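Local atomic coordinates of putative translational inhibitor protein (Yersinia pestis, PDB entry 5V4D), a protein that is of unknown function but belongs to the Rid (YjgF-like) family and probably acts as an enamine/imine deaminase. Residues Ser5-Lys10 / Leu65-Thr70. Numbering follows the deposited sequence.
Sequences SVIETK and LQAGTT
Gln66 reaches strand 5-7 because its CG stands anti to the backbone N (chi1 178°), and Ile7 answers with CG2 likewise anti to its own N, while its CG1, anti to the carbonyl carbon, turns at chi2 (-61°) to carry CD1 to Ala67. In this Rid-family alpha-beta fold, the C-terminal end of helix 49-66 thus meets strand 5-7, outermost in the sheet of this chain, and the residues that follow it. The methylenes of Gln66 lie alongside Ile7 and Thr9: CG of Gln66 is 3.7 Å from CG2 of Ile7 and also 3.7 Å from CB of Thr9. A long, flexible side chain with a polar end suits this surface position, its aliphatic part covering apolar groups. A bend at chi2 (64°) turns a face of the amide to the carbonyl oxygen of Glu8, so NE2, 3.3 Å from Glu8 O, has its hydrogens poorly aimed and makes no hydrogen bond to it. Thr9 suits its place because CB and CG2 pack on Gln66 while OG1 accepts a hydrogen bond from the backbone N of Asn11. The small Ala67 lets Ile7 approach closely, CD1 to CB at 3.6 Å, and both side chains also touch Leu29. One water joins the segments, accepting from Glu8 N at 3.0 Å and from Gln66 NE2 at 3.1 Å.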
# COMPACT_ATOMS: atom_id res chain seq x y z
N SER A 5 1.09 12.63 -15.50
CA SER A 5 2.37 12.94 -16.10
C SER A 5 3.48 12.11 -15.48
O SER A 5 3.39 11.70 -14.31
CB SER A 5 2.72 14.41 -15.97
OG SER A 5 2.89 14.73 -14.62
N VAL A 6 4.52 11.86 -16.28
CA VAL A 6 5.58 10.94 -15.90
C VAL A 6 6.72 11.73 -15.29
O VAL A 6 6.97 12.89 -15.64
CB VAL A 6 6.05 10.10 -17.11
CG1 VAL A 6 6.92 10.97 -18.05
CG2 VAL A 6 6.86 8.92 -16.64
N ILE A 7 7.44 11.08 -14.35
CA ILE A 7 8.70 11.59 -13.80
C ILE A 7 9.80 10.64 -14.24
O ILE A 7 9.70 9.42 -14.06
CB ILE A 7 8.68 11.67 -12.26
CG1 ILE A 7 7.58 12.61 -11.76
CG2 ILE A 7 10.05 12.13 -11.77
CD1 ILE A 7 7.72 14.04 -12.25
N GLU A 8 10.85 11.20 -14.87
CA GLU A 8 11.98 10.42 -15.36
C GLU A 8 13.24 11.20 -15.02
O GLU A 8 13.37 12.37 -15.43
CB GLU A 8 11.90 10.20 -16.88
CG GLU A 8 10.55 9.69 -17.39
CD GLU A 8 10.41 9.73 -18.94
OE1 GLU A 8 10.45 10.85 -19.53
OE2 GLU A 8 10.24 8.65 -19.56
N THR A 9 14.16 10.58 -14.29
CA THR A 9 15.47 11.18 -14.00
C THR A 9 16.56 10.12 -13.99
O THR A 9 16.39 9.05 -13.41
CB THR A 9 15.48 11.95 -12.67
OG1 THR A 9 16.82 12.37 -12.40
CG2 THR A 9 15.00 11.13 -11.48
N LYS A 10 17.71 10.44 -14.64
CA LYS A 10 18.86 9.55 -14.56
C LYS A 10 19.48 9.51 -13.17
O LYS A 10 20.35 8.66 -12.92
CB LYS A 10 19.93 9.96 -15.60
CG LYS A 10 19.56 9.67 -17.05
CD LYS A 10 19.07 8.24 -17.24
CE LYS A 10 19.31 7.72 -18.65
NZ LYS A 10 18.72 8.61 -19.69
N LEU A 65 13.05 15.63 -6.46
CA LEU A 65 13.65 16.82 -7.08
C LEU A 65 13.26 16.94 -8.54
O LEU A 65 12.97 18.04 -9.02
CB LEU A 65 15.17 16.76 -6.96
CG LEU A 65 15.69 16.87 -5.52
CD1 LEU A 65 17.22 16.84 -5.48
CD2 LEU A 65 15.18 18.11 -4.84
N GLN A 66 13.23 15.81 -9.27
CA GLN A 66 12.89 15.89 -10.68
C GLN A 66 11.45 16.35 -10.85
O GLN A 66 11.12 17.05 -11.83
CB GLN A 66 13.10 14.52 -11.33
CG GLN A 66 12.71 14.45 -12.81
CD GLN A 66 13.54 15.34 -13.67
OE1 GLN A 66 14.61 15.79 -13.28
NE2 GLN A 66 13.05 15.61 -14.88
N ALA A 67 10.58 15.97 -9.90
CA ALA A 67 9.19 16.41 -9.87
C ALA A 67 9.02 17.85 -9.41
O ALA A 67 7.90 18.36 -9.44
CB ALA A 67 8.35 15.49 -8.97
N GLY A 68 10.09 18.51 -8.98
CA GLY A 68 9.98 19.87 -8.49
C GLY A 68 9.37 19.96 -7.10
O GLY A 68 8.79 20.99 -6.74
N THR A 69 9.49 18.89 -6.31
CA THR A 69 8.96 18.93 -4.95
C THR A 69 10.08 18.49 -4.00
O THR A 69 11.24 18.40 -4.43
CB THR A 69 7.69 18.08 -4.83
OG1 THR A 69 7.08 18.34 -3.56
CG2 THR A 69 7.98 16.59 -4.93
N THR A 70 9.77 18.28 -2.71
CA THR A 70 10.81 17.97 -1.73
C THR A 70 10.24 17.00 -0.71
O THR A 70 9.03 16.77 -0.65
CB THR A 70 11.32 19.19 -0.97
OG1 THR A 70 10.24 19.74 -0.22
CG2 THR A 70 11.93 20.27 -1.88
O HOH W 1 10.43 14.14 -15.47